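PDB 6JWK: probable glutathione S-transferase, which probably acts as a maleylpyruvate isomerase of the zeta class of glutathione S-transferases, and may also have glutathione transferase activity. Local coordinates for residues Val110-Tyr115 with Gln128-His133; Glu137-Ala142 with Pro169-Ala174. One frame throughout, in Å; residues are numbered along the deposited sequence.

Contact 1: Val110-Tyr115 with Gln128-His133; sequences VRVLKY and QRWYAH. With SO4 (sulfate ion), chain I.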
loop_
_atom_site.group_PDB
_atom_site.type_symbol
_atom_site.label_atom_id
_atom_site.label_comp_id
_atom_site.label_asym_id
_atom_site.label_seq_id
_atom_site.Cartn_x
_atom_site.Cartn_y
_atom_site.Cartn_z
ATOM N N VAL B 110 11.177 -8.117 -7.116
ATOM C CA VAL B 110 11.925 -9.329 -7.561
ATOM C C VAL B 110 10.961 -10.532 -7.633
ATOM O O VAL B 110 10.982 -11.234 -8.627
ATOM C CB VAL B 110 13.161 -9.600 -6.694
ATOM C CG1 VAL B 110 12.848 -9.638 -5.205
ATOM C CG2 VAL B 110 13.831 -10.876 -7.150
ATOM N N ARG B 111 10.103 -10.694 -6.658
ATOM C CA ARG B 111 9.177 -11.791 -6.638
ATOM C C ARG B 111 8.347 -11.840 -7.938
ATOM O O ARG B 111 8.238 -12.862 -8.548
ATOM C CB ARG B 111 8.397 -11.800 -5.300
ATOM C CG ARG B 111 6.894 -11.746 -5.347
ATOM C CD ARG B 111 6.214 -11.594 -3.983
ATOM N NE ARG B 111 5.170 -10.590 -4.049
ATOM C CZ ARG B 111 3.929 -10.732 -3.628
ATOM N NH1 ARG B 111 3.104 -9.738 -3.761
ATOM N NH2 ARG B 111 3.512 -11.846 -3.058
ATOM N N VAL B 112 7.852 -10.716 -8.414
ATOM C CA VAL B 112 7.063 -10.706 -9.629
ATOM C C VAL B 112 7.863 -11.000 -10.901
ATOM O O VAL B 112 7.399 -11.659 -11.793
ATOM C CB VAL B 112 6.315 -9.376 -9.796
ATOM C CG1 VAL B 112 5.575 -9.326 -11.105
ATOM C CG2 VAL B 112 5.365 -9.170 -8.648
ATOM N N LEU B 113 9.064 -10.465 -10.953
ATOM C CA LEU B 113 9.973 -10.617 -12.113
ATOM C C LEU B 113 10.431 -12.080 -12.173
ATOM O O LEU B 113 10.528 -12.570 -13.278
ATOM C CB LEU B 113 11.167 -9.669 -11.992
ATOM C CG LEU B 113 10.838 -8.179 -11.981
ATOM C CD1 LEU B 113 12.095 -7.390 -11.665
ATOM C CD2 LEU B 113 10.200 -7.727 -13.287
ATOM N N LYS B 114 10.625 -12.748 -11.036
ATOM C CA LYS B 114 10.913 -14.212 -11.003
ATOM C C LYS B 114 9.720 -14.950 -11.601
ATOM O O LYS B 114 9.940 -15.775 -12.519
ATOM C CB LYS B 114 11.127 -14.760 -9.591
ATOM C CG LYS B 114 12.476 -14.474 -8.950
ATOM C CD LYS B 114 12.560 -15.023 -7.527
ATOM C CE LYS B 114 13.730 -14.502 -6.716
ATOM N NZ LYS B 114 15.027 -14.803 -7.369
ATOM N N TYR B 115 8.496 -14.674 -11.131
ATOM C CA TYR B 115 7.288 -15.323 -11.716
ATOM C C TYR B 115 7.267 -15.096 -13.228
ATOM O O TYR B 115 7.013 -16.083 -13.961
ATOM C CB TYR B 115 5.970 -14.862 -11.090
ATOM C CG TYR B 115 4.766 -15.709 -11.446
ATOM C CD1 TYR B 115 4.097 -15.528 -12.648
ATOM C CD2 TYR B 115 4.256 -16.661 -10.564
ATOM C CE1 TYR B 115 2.999 -16.297 -12.988
ATOM C CE2 TYR B 115 3.134 -17.418 -10.879
ATOM C CZ TYR B 115 2.502 -17.240 -12.097
ATOM O OH TYR B 115 1.394 -17.969 -12.453
ATOM N N GLN B 128 12.133 -5.794 -18.761
ATOM C CA GLN B 128 12.517 -4.373 -18.983
ATOM C C GLN B 128 11.286 -3.520 -19.316
ATOM O O GLN B 128 11.071 -2.486 -18.621
ATOM C CB GLN B 128 13.531 -4.287 -20.134
ATOM C CG GLN B 128 13.479 -2.966 -20.918
ATOM C CD GLN B 128 13.961 -1.942 -19.947
ATOM O OE1 GLN B 128 14.598 -2.330 -18.979
ATOM N NE2 GLN B 128 13.592 -0.694 -20.127
ATOM N N ARG B 129 10.550 -3.842 -20.386
ATOM C CA ARG B 129 9.423 -2.999 -20.900
ATOM C C ARG B 129 8.231 -3.010 -19.916
ATOM O O ARG B 129 7.494 -1.992 -19.769
ATOM C CB ARG B 129 8.945 -3.495 -22.274
ATOM C CG ARG B 129 9.922 -3.218 -23.424
ATOM C CD ARG B 129 9.550 -3.731 -24.825
ATOM N NE ARG B 129 8.807 -4.973 -24.676
ATOM C CZ ARG B 129 7.471 -5.102 -24.726
ATOM N NH1 ARG B 129 6.692 -4.066 -25.012
ATOM N NH2 ARG B 129 6.923 -6.286 -24.497
ATOM N N TRP B 130 7.982 -4.141 -19.270
ATOM C CA TRP B 130 6.955 -4.190 -18.193
ATOM C C TRP B 130 7.357 -3.180 -17.108
ATOM O O TRP B 130 6.511 -2.377 -16.737
ATOM C CB TRP B 130 6.854 -5.627 -17.663
ATOM C CG TRP B 130 6.289 -5.837 -16.295
ATOM C CD1 TRP B 130 6.930 -5.686 -15.093
ATOM C CD2 TRP B 130 5.015 -6.424 -16.004
ATOM N NE1 TRP B 130 6.112 -6.085 -14.070
ATOM C CE2 TRP B 130 4.934 -6.548 -14.600
ATOM C CE3 TRP B 130 3.923 -6.830 -16.790
ATOM C CZ2 TRP B 130 3.796 -7.064 -13.974
ATOM C CZ3 TRP B 130 2.800 -7.344 -16.163
ATOM C CH2 TRP B 130 2.734 -7.430 -14.771
ATOM N N TYR B 131 8.589 -3.284 -16.614
ATOM C CA TYR B 131 9.137 -2.477 -15.493
ATOM C C TYR B 131 8.914 -0.995 -15.826
ATOM O O TYR B 131 8.342 -0.214 -14.998
ATOM C CB TYR B 131 10.591 -2.865 -15.230
ATOM C CG TYR B 131 11.090 -2.498 -13.859
ATOM C CD1 TYR B 131 11.334 -1.180 -13.486
ATOM C CD2 TYR B 131 11.342 -3.490 -12.937
ATOM C CE1 TYR B 131 11.806 -0.869 -12.220
ATOM C CE2 TYR B 131 11.815 -3.193 -11.671
ATOM C CZ TYR B 131 12.061 -1.880 -11.314
ATOM O OH TYR B 131 12.523 -1.660 -10.038
ATOM N N ALA B 132 9.262 -0.638 -17.064
ATOM C CA ALA B 132 9.342 0.757 -17.534
ATOM C C ALA B 132 7.929 1.283 -17.734
ATOM O O ALA B 132 7.694 2.481 -17.491
ATOM C CB ALA B 132 10.186 0.840 -18.801
ATOM N N HIS B 133 6.966 0.417 -18.076
ATOM C CA HIS B 133 5.551 0.850 -18.240
ATOM C C HIS B 133 4.966 1.276 -16.863
ATOM O O HIS B 133 4.344 2.328 -16.777
ATOM C CB HIS B 133 4.705 -0.230 -18.962
ATOM C CG HIS B 133 3.238 0.066 -18.966
ATOM N ND1 HIS B 133 2.673 1.069 -19.744
ATOM C CD2 HIS B 133 2.217 -0.479 -18.263
ATOM C CE1 HIS B 133 1.372 1.103 -19.545
ATOM N NE2 HIS B 133 1.072 0.182 -18.619
HETATM S S SO4 I . 12.058 -5.932 -3.217
HETATM O O1 SO4 I . 11.396 -5.269 -2.133
HETATM O O2 SO4 I . 11.123 -6.544 -4.104
HETATM O O3 SO4 I . 12.838 -5.012 -4.022
HETATM O O4 SO4 I . 12.905 -6.941 -2.651
#
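Two torsions set up the meeting of Leu113 with Trp130 and Tyr131. In Leu113 a chi1 of -62° puts CG beside the backbone N, carrying both methyls to helix 124-149, and in Trp130 CG is roughly anti to the backbone N (chi1 158°), swinging the indole toward helix 110-120. The leucine fork splits between two rings. Its CD1 comes to the edge of the phenol, near the ring plane, 4.2 Å from Tyr131 CD2, whereas CD2 of Leu113 lies 4.3 Å from Trp130 CD1. From the preceding residue, Val112 CG1 reaches the benzo half of the indole, 4.1 Å from Trp130 CZ2, the two side chains crossing at about a right angle. The segment axes pass 11.8 Å apart at 143°, a splayed, roughly antiparallel helix pair bridged by Val112 and Leu113 on one side and the two rings on the other. The pyrrole nitrogen of Trp130 is satisfied by Leu107 O, helping fix the indole plane, and Val112 of the second subunit packs on Trp130. Val110 N makes a weak 3.4 Å hydrogen bond to O2 of a sulfate ion, probably from the crystallisation liquor, that also bonds His105 NE2 and Ser10 N. The chemistry across the helices is wholly apolar, with 148 Å² buried, consistent with cohesion by dispersion, while polar groups such as Trp130 NE1 bond to partners outside the segments.

Contact 2: Glu137-Ala142 with Pro169-Ala174; sequences EGLAAA and PQLANA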
loop_
_atom_site.group_PDB
_atom_site.type_symbol
_atom_site.label_atom_id
_atom_site.label_comp_id
_atom_site.label_asym_id
_atom_site.label_seq_id
_atom_site.Cartn_x
_atom_site.Cartn_y
_atom_site.Cartn_z
ATOM N N GLU B 137 3.940 5.294 -15.886
ATOM C CA GLU B 137 2.570 5.597 -15.418
ATOM C C GLU B 137 2.634 6.156 -13.992
ATOM O O GLU B 137 1.994 7.188 -13.741
ATOM C CB GLU B 137 1.697 4.336 -15.380
ATOM C CG GLU B 137 1.577 3.633 -16.710
ATOM C CD GLU B 137 0.533 4.240 -17.607
ATOM O OE1 GLU B 137 -0.617 4.313 -17.170
ATOM O OE2 GLU B 137 0.894 4.686 -18.697
ATOM N N GLY B 138 3.339 5.471 -13.088
ATOM C CA GLY B 138 3.359 5.852 -11.659
ATOM C C GLY B 138 4.136 7.148 -11.408
ATOM O O GLY B 138 3.670 7.979 -10.641
ATOM N N LEU B 139 5.321 7.287 -11.980
ATOM C CA LEU B 139 6.186 8.460 -11.677
ATOM C C LEU B 139 5.609 9.723 -12.331
ATOM O O LEU B 139 5.775 10.787 -11.745
ATOM C CB LEU B 139 7.628 8.193 -12.116
ATOM C CG LEU B 139 8.389 7.140 -11.328
ATOM C CD1 LEU B 139 9.858 7.198 -11.670
ATOM C CD2 LEU B 139 8.182 7.257 -9.837
ATOM N N ALA B 140 4.892 9.631 -13.463
ATOM C CA ALA B 140 4.235 10.828 -14.021
ATOM C C ALA B 140 3.220 11.370 -13.010
ATOM O O ALA B 140 3.125 12.600 -12.831
ATOM C CB ALA B 140 3.565 10.499 -15.338
ATOM N N ALA B 141 2.478 10.476 -12.357
ATOM C CA ALA B 141 1.456 10.876 -11.364
ATOM C C ALA B 141 2.181 11.396 -10.119
ATOM O O ALA B 141 1.729 12.393 -9.574
ATOM C CB ALA B 141 0.514 9.705 -11.055
ATOM N N ALA B 142 3.306 10.785 -9.734
ATOM C CA ALA B 142 4.085 11.152 -8.517
ATOM C C ALA B 142 4.657 12.569 -8.691
ATOM O O ALA B 142 4.563 13.359 -7.784
ATOM C CB ALA B 142 5.195 10.146 -8.273
ATOM N N PRO B 169 13.945 4.782 -2.730
ATOM C CA PRO B 169 14.168 3.429 -3.212
ATOM C C PRO B 169 13.576 3.174 -4.610
ATOM O O PRO B 169 14.215 2.516 -5.467
ATOM C CB PRO B 169 13.543 2.581 -2.085
ATOM C CG PRO B 169 13.649 3.448 -0.856
ATOM C CD PRO B 169 13.269 4.828 -1.408
ATOM N N GLN B 170 12.411 3.733 -4.884
ATOM C CA GLN B 170 11.729 3.543 -6.179
ATOM C C GLN B 170 12.562 4.192 -7.323
ATOM O O GLN B 170 12.660 3.590 -8.430
ATOM C CB GLN B 170 10.321 4.138 -6.107
ATOM C CG GLN B 170 9.542 4.006 -7.414
ATOM C CD GLN B 170 9.395 2.544 -7.710
ATOM O OE1 GLN B 170 10.109 1.996 -8.561
ATOM N NE2 GLN B 170 8.506 1.898 -6.972
ATOM N N LEU B 171 13.111 5.391 -7.119
ATOM C CA LEU B 171 13.961 6.042 -8.178
ATOM C C LEU B 171 15.258 5.251 -8.380
ATOM O O LEU B 171 15.631 5.002 -9.542
ATOM C CB LEU B 171 14.220 7.507 -7.802
ATOM C CG LEU B 171 13.001 8.408 -7.871
ATOM C CD1 LEU B 171 13.295 9.739 -7.187
ATOM C CD2 LEU B 171 12.586 8.604 -9.322
ATOM N N ALA B 172 15.903 4.766 -7.320
ATOM C CA ALA B 172 17.155 3.974 -7.470
ATOM C C ALA B 172 16.844 2.750 -8.347
ATOM O O ALA B 172 17.567 2.492 -9.288
ATOM C CB ALA B 172 17.713 3.581 -6.134
ATOM N N ASN B 173 15.714 2.110 -8.100
ATOM C CA ASN B 173 15.269 0.886 -8.808
ATOM C C ASN B 173 15.013 1.222 -10.270
ATOM O O ASN B 173 15.480 0.436 -11.146
ATOM C CB ASN B 173 13.981 0.310 -8.237
ATOM C CG ASN B 173 14.190 -0.647 -7.102
ATOM O OD1 ASN B 173 15.314 -1.093 -6.871
ATOM N ND2 ASN B 173 13.091 -0.961 -6.414
ATOM N N ALA B 174 14.232 2.271 -10.523
ATOM C CA ALA B 174 13.877 2.681 -11.899
ATOM C C ALA B 174 15.168 3.003 -12.678
ATOM O O ALA B 174 15.270 2.612 -13.892
ATOM C CB ALA B 174 12.911 3.830 -11.904
#
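Leu139 and Leu171 make the tight part of this contact: Leu139 CD1 stands 3.9 Å from Leu171 CD2, two branched ends meeting at a slant. Both leucines keep CG beside the backbone N, with chi1 at -69° in each, and this shared conformation directs the methyls into the gap between the backbones, where the closest CA atoms, those of Leu139 and Leu171, are 8.9 Å apart. The second methyl of Leu139, CD2, rests against the aliphatic part of Gln170, 4.3 Å from its CG. Beyond this the fit slackens. Ala174 points its CB at the other helix yet stays 4.6 Å from the nearest atom there, Leu139 CD1, and the whole contact buries 122 Å², with Leu139 as the single side chain that 137-142 sends across. The outer face of that segment, where Glu137 and Ala140 lie, is open to solvent and turned from helix 162-176. Further apolar neighbours close the core round Leu139: Ile104, Leu181 and Tyr184 from loops, and Leu187 from helix 185-195. Helix 87-103 touches both segments, through Val100 on Gln170 and Leu99 on Ala142. On the far flank, Pro169 packs on Tyr13, Arg14 and Ile17 of helix 10-22, which follows strand 2-5, so helix 162-176, part of the C-terminal helical domain, faces the thioredoxin-like N-terminal domain across Pro169.

In the fold
Along the chain the two contacts come in series, both segments of contact 1 preceding those of contact 2, with centres 14 Å apart. Helix 124-149 serves both: its 128-133 part meets helix 110-120, and its 137-142 part meets helix 162-176. They also touch directly, since Tyr131 packs on Ala174, with Tyr131 CE1 at 4.1 Å from Ala174 CA. Contact 2 is the more central, about 10 Å from the chain centre against about 17 Å for contact 1, measured from contact centres; contact 1 adjoins the second subunit. Within the C-terminal GST domain, helix 124-149 thus joins the subunit interface to the core. Ser10 borders both: its N bonds the sulfate near contact 1, and its OG bonds Asn173 ND2.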